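Long-range contacts in putative branched-chain amino acid transport system substrate-binding protein (Rhodopseudomonas palustris, PDB 4F8J), which probably serves as the periplasmic substrate-binding component of an ABC-type transport system and here holds 4'-hydroxycinnamic acid (p-coumarate) between its two lobes: residues I12-T17 against G75-P80; A21-P26 against S281-H286; W111-P116 against Y333-T338; P116-I121 against D339-D344. All blocks are in the same frame, centred on the assembly; numbering follows the deposited sequence.

Interaction 1: residues I12-T17 against G75-P80. With HC4 (4'-hydroxycinnamic acid), chain E.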
# COMPACT_ATOMS: atom_id res chain seq x y z
N ILE A 12 3.53 -3.62 -15.58
CA ILE A 12 3.45 -2.86 -14.34
C ILE A 12 3.18 -1.41 -14.69
O ILE A 12 3.94 -0.80 -15.43
CB ILE A 12 4.78 -2.94 -13.55
CG1 ILE A 12 5.20 -4.40 -13.35
CG2 ILE A 12 4.59 -2.29 -12.19
CD1 ILE A 12 6.45 -4.57 -12.49
N THR A 13 2.06 -0.88 -14.19
CA THR A 13 1.75 0.56 -14.29
C THR A 13 1.81 1.18 -12.89
O THR A 13 1.12 0.71 -11.97
CB THR A 13 0.43 0.85 -15.02
OG1 THR A 13 0.28 2.27 -15.23
CG2 THR A 13 -0.79 0.29 -14.32
N VAL A 14 2.71 2.16 -12.74
CA VAL A 14 2.92 2.87 -11.47
C VAL A 14 2.99 4.37 -11.72
O VAL A 14 3.03 4.82 -12.89
CB VAL A 14 4.13 2.33 -10.68
CG1 VAL A 14 3.78 0.98 -10.07
CG2 VAL A 14 5.37 2.34 -11.54
N THR A 15 2.93 5.15 -10.65
CA THR A 15 2.91 6.62 -10.75
C THR A 15 4.28 7.20 -10.45
O THR A 15 4.67 7.29 -9.32
CB THR A 15 1.88 7.17 -9.79
OG1 THR A 15 0.63 6.48 -9.96
CG2 THR A 15 1.73 8.71 -10.00
N THR A 16 4.99 7.56 -11.50
CA THR A 16 6.33 8.13 -11.35
C THR A 16 6.42 9.61 -11.72
O THR A 16 7.52 10.21 -11.65
CB THR A 16 7.36 7.31 -12.12
OG1 THR A 16 7.04 7.27 -13.52
CG2 THR A 16 7.44 5.88 -11.58
N THR A 17 5.29 10.20 -12.08
CA THR A 17 5.15 11.64 -12.25
C THR A 17 3.93 12.15 -11.51
O THR A 17 3.00 11.40 -11.18
CB THR A 17 5.06 12.03 -13.73
OG1 THR A 17 3.96 11.35 -14.33
CG2 THR A 17 6.34 11.72 -14.42
N GLY A 75 -0.20 -2.99 -10.48
CA GLY A 75 -0.28 -1.56 -10.25
C GLY A 75 -1.63 -1.19 -9.65
O GLY A 75 -2.41 -2.05 -9.28
N SER A 76 -1.95 0.08 -9.49
CA SER A 76 -1.06 1.24 -9.67
C SER A 76 -0.57 1.69 -8.27
O SER A 76 -0.61 0.90 -7.31
CB SER A 76 -1.77 2.31 -10.49
OG SER A 76 -0.97 3.50 -10.63
N SER A 77 -0.11 2.94 -8.14
CA SER A 77 0.50 3.42 -6.92
C SER A 77 -0.51 4.00 -5.93
O SER A 77 -0.26 4.05 -4.72
CB SER A 77 1.55 4.50 -7.27
OG SER A 77 2.59 3.94 -8.04
N VAL A 78 -1.62 4.49 -6.45
CA VAL A 78 -2.70 5.10 -5.66
C VAL A 78 -4.05 4.52 -6.08
O VAL A 78 -4.12 3.82 -7.09
CB VAL A 78 -2.68 6.63 -5.69
CG1 VAL A 78 -1.46 7.17 -4.96
CG2 VAL A 78 -2.77 7.18 -7.12
N THR A 79 -5.10 4.75 -5.28
CA THR A 79 -6.30 3.94 -5.43
C THR A 79 -7.02 4.16 -6.78
O THR A 79 -7.39 3.20 -7.43
CB THR A 79 -7.25 4.09 -4.23
OG1 THR A 79 -6.56 3.59 -3.08
CG2 THR A 79 -8.54 3.29 -4.44
N PRO A 80 -7.25 5.42 -7.20
CA PRO A 80 -8.04 5.61 -8.41
C PRO A 80 -7.52 4.88 -9.67
O PRO A 80 -8.31 4.20 -10.31
CB PRO A 80 -8.13 7.15 -8.54
CG PRO A 80 -7.94 7.61 -7.15
CD PRO A 80 -6.98 6.69 -6.50
C1 HC4 E . -4.01 6.17 -2.11
O1 HC4 E . -5.05 5.97 -2.75
O2 HC4 E . -3.34 7.24 -2.23
C2 HC4 E . -3.44 5.17 -1.16
C3 HC4 E . -2.15 4.88 -1.27
C1' HC4 E . -1.49 3.77 -0.50
C2' HC4 E . -1.87 3.37 0.79
C3' HC4 E . -1.25 2.29 1.40
C4' HC4 E . -0.23 1.58 0.79
C5' HC4 E . 0.16 1.98 -0.48
C6' HC4 E . -0.47 3.05 -1.08
O4' HC4 E . 0.41 0.52 1.38
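S77 turns its hydroxyl toward the backbone of T15, and T15 in turn points its side chain toward S77. The amide of T15 gives a nearly straight hydrogen bond to S77 OG, with N to OG 2.9 Å and an angle of 173° at the hydrogen. S77 OG lies beside its own backbone N (chi1 -63°), which turns it to the T15 amide. The same oxygen rests against V14 CB at 3.5 Å. T15 OG1 also packs on S77 CB at 3.5 Å.

S76 follows a cis peptide bond. Its OG points away from its backbone N (chi1 177°) and comes beside T15 OG1. Both hydroxyls are hydrogen-bonded to the carboxylate of D50, as is T13 OG1. S77 OG has a second partner in E27 of helix 21-29.

The backbones run roughly the same way here. T13 O receives CA-H...O contacts from G75 CA and S76 CA, each at 3.2 Å. It has no conventional partner in the model. A side chain on G75 would run into T13 O, and its backbone angles are ones only glycine tolerates well.

Further on, V78 is the N-cap residue of helix 79-92. T79 N and T79 OG1 both donate to O1 of the 4'-hydroxycinnamic acid, at 2.8 Å each. The carboxylate thus sits at a helix N-terminus, where the helix dipole would be expected to favour its negative charge. The chemistry is that of small hydroxyls and two acidic side chains fixing the strand ends that lead to the ligand.

Interaction 2: residues A21-P26 against S281-H286. With HC4 (4'-hydroxycinnamic acid), chain E.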
# COMPACT_ATOMS: atom_id res chain seq x y z
N ALA A 21 4.27 10.62 -7.33
CA ALA A 21 5.54 10.09 -7.78
C ALA A 21 6.34 9.52 -6.60
O ALA A 21 7.13 8.61 -6.79
CB ALA A 21 6.37 11.14 -8.53
N ALA A 22 6.16 10.05 -5.38
CA ALA A 22 6.94 9.56 -4.23
C ALA A 22 6.58 8.11 -3.87
O ALA A 22 7.36 7.45 -3.17
CB ALA A 22 6.77 10.48 -3.02
N LEU A 23 5.42 7.65 -4.32
CA LEU A 23 5.00 6.24 -4.17
C LEU A 23 5.51 5.39 -5.32
O LEU A 23 6.03 4.29 -5.14
CB LEU A 23 3.45 6.10 -4.08
CG LEU A 23 2.86 6.47 -2.71
CD1 LEU A 23 2.91 7.97 -2.49
CD2 LEU A 23 1.43 5.97 -2.54
N GLY A 24 5.32 5.84 -6.56
CA GLY A 24 5.71 5.04 -7.70
C GLY A 24 7.20 4.92 -7.99
O GLY A 24 7.65 3.88 -8.50
N ILE A 25 7.96 5.97 -7.71
CA ILE A 25 9.40 5.92 -7.94
C ILE A 25 10.06 4.76 -7.19
O ILE A 25 10.79 3.98 -7.78
CB ILE A 25 10.07 7.30 -7.67
CG1 ILE A 25 9.75 8.21 -8.83
CG2 ILE A 25 11.58 7.14 -7.52
CD1 ILE A 25 10.14 9.68 -8.61
N PRO A 26 9.79 4.65 -5.88
CA PRO A 26 10.33 3.47 -5.20
C PRO A 26 9.81 2.13 -5.71
O PRO A 26 10.54 1.15 -5.70
CB PRO A 26 9.93 3.67 -3.74
CG PRO A 26 9.75 5.13 -3.60
CD PRO A 26 9.21 5.61 -4.92
N SER A 281 10.96 2.08 2.10
CA SER A 281 9.60 2.60 2.08
C SER A 281 8.57 1.49 2.10
O SER A 281 8.81 0.39 1.61
CB SER A 281 9.33 3.50 0.85
OG SER A 281 9.44 2.78 -0.35
N GLN A 282 7.39 1.86 2.58
CA GLN A 282 6.16 1.06 2.42
C GLN A 282 5.97 0.63 0.95
O GLN A 282 5.57 -0.49 0.68
CB GLN A 282 4.98 1.91 2.87
CG GLN A 282 3.60 1.28 2.75
CD GLN A 282 3.26 0.28 3.82
OE1 GLN A 282 4.08 -0.05 4.68
NE2 GLN A 282 2.03 -0.27 3.73
N PHE A 283 6.29 1.54 0.03
CA PHE A 283 5.89 1.42 -1.38
C PHE A 283 6.80 0.49 -2.19
O PHE A 283 6.34 -0.41 -2.91
CB PHE A 283 5.79 2.83 -1.98
CG PHE A 283 5.09 3.80 -1.04
CD1 PHE A 283 3.80 3.52 -0.59
CD2 PHE A 283 5.76 4.89 -0.52
CE1 PHE A 283 3.16 4.38 0.31
CE2 PHE A 283 5.12 5.73 0.38
CZ PHE A 283 3.83 5.45 0.79
N ALA A 284 8.11 0.65 -2.03
CA ALA A 284 9.08 -0.22 -2.68
C ALA A 284 8.73 -1.67 -2.35
O ALA A 284 8.87 -2.55 -3.16
CB ALA A 284 10.49 0.08 -2.20
N ALA A 285 8.32 -1.90 -1.10
CA ALA A 285 8.05 -3.23 -0.62
C ALA A 285 6.88 -3.88 -1.41
O ALA A 285 6.85 -5.11 -1.53
CB ALA A 285 7.79 -3.22 0.88
N HIS A 286 5.90 -3.10 -1.86
CA HIS A 286 4.76 -3.72 -2.55
C HIS A 286 5.13 -4.34 -3.88
O HIS A 286 4.69 -5.45 -4.19
CB HIS A 286 3.59 -2.79 -2.72
CG HIS A 286 3.03 -2.25 -1.43
ND1 HIS A 286 2.92 -3.00 -0.29
CD2 HIS A 286 2.56 -0.97 -1.11
CE1 HIS A 286 2.38 -2.25 0.69
NE2 HIS A 286 2.15 -1.02 0.21
C1 HC4 E . -4.01 6.17 -2.11
O1 HC4 E . -5.05 5.97 -2.75
O2 HC4 E . -3.34 7.24 -2.23
C2 HC4 E . -3.44 5.17 -1.16
C3 HC4 E . -2.15 4.88 -1.27
C1' HC4 E . -1.49 3.77 -0.50
C2' HC4 E . -1.87 3.37 0.79
C3' HC4 E . -1.25 2.29 1.40
C4' HC4 E . -0.23 1.58 0.79
C5' HC4 E . 0.16 1.98 -0.48
C6' HC4 E . -0.47 3.05 -1.08
O4' HC4 E . 0.41 0.52 1.38
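The F283 ring is sandwiched. L23 CG stands over the centre of one face, 3.6 Å from the centroid and 6° off the ring normal, a CH-pi contact. Q282 CB lies against the opposite face, offset toward the rim. At the edge, in the ring plane, comes C5' of the bound 4'-hydroxycinnamic acid. The H286 ring has the carbonyl oxygen of Q282 over one face and meets the ligand's O4' at its edge.

L23 CG lies beside its backbone N, over the F283 ring, and chi2 (72°) carries CD2 on to the ligand, 3.8 Å from its C6'. L23 and F283 therefore form a small apolar wall beside the phenol ring. Replacing F283 by an alanine is likely to leave L23 without its aromatic floor and open a gap beside the ligand ring.

O4' is held by two polar groups. H286 NE2 is hydrogen-bonded to it at 2.6 Å, and Q282 NE2 donates to it at 3.0 Å. Q282 NE2 is also hydrogen-bonded to Q117 OE1.

P26 CB packs on A284 CB at 3.9 Å and touches S281 OG. That hydroxyl is the N-cap, accepting from A284 N.

The segments of helix 21-29 and helix 282-302 cross at -42°, with their axes 7.8 Å apart at closest approach. Y271 of helix 261-275 touches both P26 and A284, so this third helix packs beside the pair.

Interaction 3: residues W111-P116 against Y333-T338. With HC4 (4'-hydroxycinnamic acid), chain E.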
# COMPACT_ATOMS: atom_id res chain seq x y z
N TRP A 111 -10.06 -11.71 -10.44
CA TRP A 111 -8.74 -11.56 -11.04
C TRP A 111 -7.82 -10.65 -10.26
O TRP A 111 -6.64 -10.60 -10.60
CB TRP A 111 -8.84 -11.14 -12.50
CG TRP A 111 -9.47 -12.22 -13.32
CD1 TRP A 111 -10.78 -12.34 -13.73
CD2 TRP A 111 -8.79 -13.39 -13.84
NE1 TRP A 111 -10.97 -13.51 -14.45
CE2 TRP A 111 -9.81 -14.18 -14.53
CE3 TRP A 111 -7.48 -13.85 -13.79
CZ2 TRP A 111 -9.50 -15.36 -15.16
CZ3 TRP A 111 -7.18 -15.07 -14.41
CH2 TRP A 111 -8.17 -15.80 -15.08
N SER A 112 -8.29 -9.95 -9.22
CA SER A 112 -7.43 -9.05 -8.46
C SER A 112 -7.13 -9.52 -7.05
O SER A 112 -8.01 -9.99 -6.36
CB SER A 112 -8.04 -7.64 -8.38
OG SER A 112 -8.12 -7.00 -9.66
N VAL A 113 -5.87 -9.38 -6.67
CA VAL A 113 -5.43 -9.43 -5.26
C VAL A 113 -4.66 -8.16 -4.93
O VAL A 113 -4.28 -7.42 -5.84
CB VAL A 113 -4.54 -10.67 -4.97
CG1 VAL A 113 -5.33 -11.96 -5.16
CG2 VAL A 113 -3.24 -10.65 -5.80
N ALA A 114 -4.45 -7.89 -3.65
CA ALA A 114 -3.75 -6.66 -3.23
C ALA A 114 -2.57 -6.94 -2.33
O ALA A 114 -2.66 -7.78 -1.42
CB ALA A 114 -4.73 -5.72 -2.53
N MSE A 115 -1.48 -6.23 -2.57
CA MSE A 115 -0.31 -6.25 -1.70
C MSE A 115 -0.47 -5.36 -0.46
O MSE A 115 -0.12 -5.79 0.63
CB MSE A 115 0.96 -5.85 -2.47
CG MSE A 115 1.44 -6.75 -3.57
SE MSE A 115 1.95 -8.52 -2.86
CE MSE A 115 0.53 -9.14 -3.27
N PRO A 116 -0.94 -4.12 -0.61
CA PRO A 116 -1.04 -3.29 0.62
C PRO A 116 -1.96 -3.88 1.66
O PRO A 116 -2.94 -4.55 1.33
CB PRO A 116 -1.59 -1.96 0.10
CG PRO A 116 -1.17 -1.95 -1.33
CD PRO A 116 -1.37 -3.35 -1.79
N TYR A 333 1.10 -13.85 3.15
CA TYR A 333 -0.15 -13.81 2.37
C TYR A 333 -0.79 -15.18 2.23
O TYR A 333 -0.16 -16.12 1.81
CB TYR A 333 0.10 -13.23 0.97
CG TYR A 333 0.50 -11.79 0.98
CD1 TYR A 333 1.80 -11.40 1.20
CD2 TYR A 333 -0.44 -10.78 0.75
CE1 TYR A 333 2.17 -10.06 1.21
CE2 TYR A 333 -0.06 -9.43 0.75
CZ TYR A 333 1.24 -9.07 0.99
OH TYR A 333 1.60 -7.73 1.03
N SER A 334 -2.10 -15.26 2.49
CA SER A 334 -2.88 -16.44 2.18
C SER A 334 -4.19 -15.96 1.59
O SER A 334 -5.13 -15.67 2.32
CB SER A 334 -3.15 -17.30 3.40
OG SER A 334 -1.96 -17.92 3.89
N PHE A 335 -4.22 -15.86 0.28
CA PHE A 335 -5.45 -15.45 -0.38
C PHE A 335 -6.47 -16.58 -0.41
O PHE A 335 -6.12 -17.78 -0.46
CB PHE A 335 -5.15 -15.03 -1.81
CG PHE A 335 -4.14 -13.92 -1.93
CD1 PHE A 335 -4.40 -12.65 -1.48
CD2 PHE A 335 -2.88 -14.18 -2.49
CE1 PHE A 335 -3.48 -11.65 -1.59
CE2 PHE A 335 -1.94 -13.17 -2.61
CZ PHE A 335 -2.24 -11.90 -2.15
N THR A 336 -7.75 -16.20 -0.47
CA THR A 336 -8.79 -17.16 -0.80
C THR A 336 -9.66 -16.59 -1.93
O THR A 336 -9.44 -15.44 -2.37
CB THR A 336 -9.68 -17.52 0.43
OG1 THR A 336 -10.51 -16.42 0.79
CG2 THR A 336 -8.80 -17.95 1.64
N GLU A 337 -10.65 -17.36 -2.36
CA GLU A 337 -11.60 -16.86 -3.37
C GLU A 337 -12.29 -15.59 -2.92
O GLU A 337 -12.62 -14.74 -3.76
CB GLU A 337 -12.63 -17.92 -3.74
CG GLU A 337 -12.01 -19.20 -4.26
CD GLU A 337 -11.82 -19.21 -5.76
OE1 GLU A 337 -12.00 -20.30 -6.36
OE2 GLU A 337 -11.49 -18.15 -6.34
N THR A 338 -12.51 -15.45 -1.61
CA THR A 338 -13.22 -14.31 -1.09
C THR A 338 -12.34 -13.28 -0.37
O THR A 338 -12.69 -12.10 -0.32
CB THR A 338 -14.41 -14.80 -0.22
OG1 THR A 338 -13.90 -15.59 0.85
CG2 THR A 338 -15.35 -15.66 -1.04
C1 HC4 E . -4.01 6.17 -2.11
O1 HC4 E . -5.05 5.97 -2.75
O2 HC4 E . -3.34 7.24 -2.23
C2 HC4 E . -3.44 5.17 -1.16
C3 HC4 E . -2.15 4.88 -1.27
C1' HC4 E . -1.49 3.77 -0.50
C2' HC4 E . -1.87 3.37 0.79
C3' HC4 E . -1.25 2.29 1.40
C4' HC4 E . -0.23 1.58 0.79
C5' HC4 E . 0.16 1.98 -0.48
C6' HC4 E . -0.47 3.05 -1.08
O4' HC4 E . 0.41 0.52 1.38
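Y333 OH donates a hydrogen bond to the carbonyl oxygen of M115, 2.6 Å away. The hydroxyl approaches at 126° to the C=O bond, tilted 18° from the carbonyl plane. The selenomethionine M115 bends back at chi2 and chi3 (98°), and this fold brings SE and CE to the Y333 ring. SE lies obliquely, 4.4 Å from the centroid, as a Met-aromatic contact, while CE stands over the ring face. CE also meets the edge of the F335 ring at CZ, 4.1 Å off, so it is wedged between the two aromatics.

V113 packs on a face of F335: CG1 sits over the ring centre, 3.9 Å from the centroid. A114 O faces the edge of that ring in its plane, 4.0 Å from F335 CE1, and has no hydrogen-bond partner in the model. A phenylalanine at Y333 would probably keep the contact with SE but leave the buried M115 O without its hydroxyl donor.

P116 CB lies 3.4 Å from the ligand's O4'. The Met-aromatic contact thus sits where strand 112-114, outermost in the six-stranded sheet, runs on through P116 into helix 119-132. This is consistent with a hinge segment between the two lobes, as in periplasmic binding proteins.

Interaction 4: residues P116-I121 against D339-D344. With HC4 (4'-hydroxycinnamic acid), chain E.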
# COMPACT_ATOMS: atom_id res chain seq x y z
N PRO A 116 -0.94 -4.12 -0.61
CA PRO A 116 -1.04 -3.29 0.62
C PRO A 116 -1.96 -3.88 1.66
O PRO A 116 -2.94 -4.55 1.33
CB PRO A 116 -1.59 -1.96 0.10
CG PRO A 116 -1.17 -1.95 -1.33
CD PRO A 116 -1.37 -3.35 -1.79
N GLN A 117 -1.68 -3.59 2.92
CA GLN A 117 -2.53 -4.03 3.97
C GLN A 117 -3.94 -3.47 3.84
O GLN A 117 -4.12 -2.29 3.50
CB GLN A 117 -1.97 -3.65 5.32
CG GLN A 117 -0.62 -4.29 5.67
CD GLN A 117 0.57 -3.62 5.05
OE1 GLN A 117 0.47 -2.60 4.36
NE2 GLN A 117 1.74 -4.23 5.25
N PRO A 118 -4.95 -4.29 4.11
CA PRO A 118 -6.32 -3.79 4.04
C PRO A 118 -6.56 -2.74 5.13
O PRO A 118 -5.98 -2.82 6.23
CB PRO A 118 -7.17 -5.02 4.25
CG PRO A 118 -6.34 -5.95 5.01
CD PRO A 118 -4.92 -5.68 4.60
N ILE A 119 -7.38 -1.77 4.79
CA ILE A 119 -7.65 -0.67 5.71
C ILE A 119 -8.03 -1.14 7.12
O ILE A 119 -7.44 -0.66 8.10
CB ILE A 119 -8.63 0.37 5.09
CG1 ILE A 119 -7.87 1.33 4.18
CG2 ILE A 119 -9.35 1.18 6.17
CD1 ILE A 119 -7.12 0.69 3.04
N PRO A 120 -8.93 -2.12 7.27
CA PRO A 120 -9.29 -2.51 8.65
C PRO A 120 -8.17 -3.05 9.54
O PRO A 120 -8.23 -2.83 10.76
CB PRO A 120 -10.39 -3.53 8.47
CG PRO A 120 -11.01 -3.14 7.16
CD PRO A 120 -9.85 -2.73 6.29
N ILE A 121 -7.16 -3.70 8.97
CA ILE A 121 -6.04 -4.16 9.78
C ILE A 121 -5.30 -2.91 10.31
O ILE A 121 -4.85 -2.85 11.44
CB ILE A 121 -5.11 -5.08 8.95
CG1 ILE A 121 -5.80 -6.44 8.77
CG2 ILE A 121 -3.73 -5.28 9.61
CD1 ILE A 121 -4.93 -7.47 8.02
N ASP A 339 -11.19 -13.70 0.17
CA ASP A 339 -10.25 -12.81 0.82
C ASP A 339 -9.09 -12.49 -0.12
O ASP A 339 -8.18 -13.32 -0.32
CB ASP A 339 -9.70 -13.48 2.11
CG ASP A 339 -8.72 -12.60 2.87
OD1 ASP A 339 -8.41 -11.47 2.45
OD2 ASP A 339 -8.22 -13.05 3.93
N ARG A 340 -9.11 -11.29 -0.69
CA ARG A 340 -8.19 -10.91 -1.73
C ARG A 340 -7.03 -10.06 -1.25
O ARG A 340 -6.24 -9.59 -2.05
CB ARG A 340 -8.96 -10.23 -2.86
CG ARG A 340 -10.16 -11.03 -3.32
CD ARG A 340 -9.79 -12.43 -3.73
NE ARG A 340 -9.04 -12.41 -4.98
CZ ARG A 340 -8.49 -13.46 -5.56
NH1 ARG A 340 -8.44 -14.61 -4.93
NH2 ARG A 340 -7.95 -13.36 -6.77
N TYR A 341 -6.90 -9.93 0.07
CA TYR A 341 -5.76 -9.32 0.72
C TYR A 341 -4.90 -10.37 1.42
O TYR A 341 -3.68 -10.35 1.33
CB TYR A 341 -6.23 -8.29 1.70
CG TYR A 341 -6.59 -6.97 1.08
CD1 TYR A 341 -7.84 -6.76 0.55
CD2 TYR A 341 -5.69 -5.94 1.07
CE1 TYR A 341 -8.19 -5.51 -0.00
CE2 TYR A 341 -6.01 -4.70 0.55
CZ TYR A 341 -7.27 -4.50 0.02
OH TYR A 341 -7.55 -3.24 -0.47
N GLY A 342 -5.54 -11.27 2.16
CA GLY A 342 -4.85 -12.44 2.69
C GLY A 342 -3.89 -12.24 3.83
O GLY A 342 -3.03 -13.08 4.00
N LEU A 343 -4.04 -11.16 4.60
CA LEU A 343 -3.07 -10.77 5.60
C LEU A 343 -3.64 -10.82 7.01
O LEU A 343 -4.85 -10.85 7.20
CB LEU A 343 -2.52 -9.39 5.30
CG LEU A 343 -1.65 -9.22 4.05
CD1 LEU A 343 -1.38 -7.73 3.74
CD2 LEU A 343 -0.34 -10.01 4.20
N ASP A 344 -2.73 -10.84 7.96
CA ASP A 344 -3.07 -10.90 9.37
C ASP A 344 -2.13 -10.00 10.18
O ASP A 344 -1.49 -9.08 9.61
CB ASP A 344 -3.12 -12.35 9.85
CG ASP A 344 -1.73 -13.06 9.92
OD1 ASP A 344 -0.65 -12.46 9.79
OD2 ASP A 344 -1.76 -14.29 10.20
C1 HC4 E . -4.01 6.17 -2.11
O1 HC4 E . -5.05 5.97 -2.75
O2 HC4 E . -3.34 7.24 -2.23
C2 HC4 E . -3.44 5.17 -1.16
C3 HC4 E . -2.15 4.88 -1.27
C1' HC4 E . -1.49 3.77 -0.50
C2' HC4 E . -1.87 3.37 0.79
C3' HC4 E . -1.25 2.29 1.40
C4' HC4 E . -0.23 1.58 0.79
C5' HC4 E . 0.16 1.98 -0.48
C6' HC4 E . -0.47 3.05 -1.08
O4' HC4 E . 0.41 0.52 1.38
O HOH W 1 -8.71 -1.98 2.21
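The loop 339-344 runs beside the extended P116-P118 backbone and the first turn of helix 119-132, with P118 and Y341 nearest at 6.5 Å between CA atoms. Y341 carries much of the contact. P118 CB lies over one face of its ring, offset toward the rim, 3.8 Å from the centroid and 17° off the normal. P118 CD also touches CD2. At the ring edge, in its plane, P116 O comes 3.1 Å from Y341 CD2.

The phenol oxygen is held elsewhere. Y341 OH bonds to the carbonyl of L102, and a water accepts from I119 N and donates to Y341 OH. These bonds hold the hydroxyl end of the ring.

L343 packs next to Y341, with CD1 3.9 Å from Q117 CA and 4.2 Å from P118 CD. I121 stretches out (chi2 -177°) so that CD1 reaches L343 O at 3.5 Å and packs on L343 CB. Q117 turns its amide away, OE1 to Q282 and NE2, weakly, to S347 O and Q330 O.

The loop is shaped by D339. Its OD1 accepts from Y341 N at 3.2 Å and from G342 N at 2.9 Å, both from the same face of the carboxylate plane. G342 has a positive phi, which favours glycine. The arrangement is an Asx turn and Asx motif, set beside the probable inter-lobe hinge that leads into helix 119-132.

All four contacts touch the ligand, 3 and 4 only through P116. Interactions 1 and 2 have centres about 10 Å apart and touch, S77 packing on G24 and L23; strand 8-14 and helix 21-29 are also consecutive. Interactions 3 and 4 are about 8 Å apart, share P116, and are joined by backbone bonds A114 to R340 and S334 to G342. Interaction 2 meets both through H286 and Q282, its centre about 18 to 20 Å away. Interactions 1 and 3 reach the same six-stranded sheet, centres about 18 Å apart. Interaction 1 closes along the chain before 3 and 4 open; 2 crosses the others, and 3 and 4 alternate. This is consistent with two lobes joined at a hinge beside the ligand.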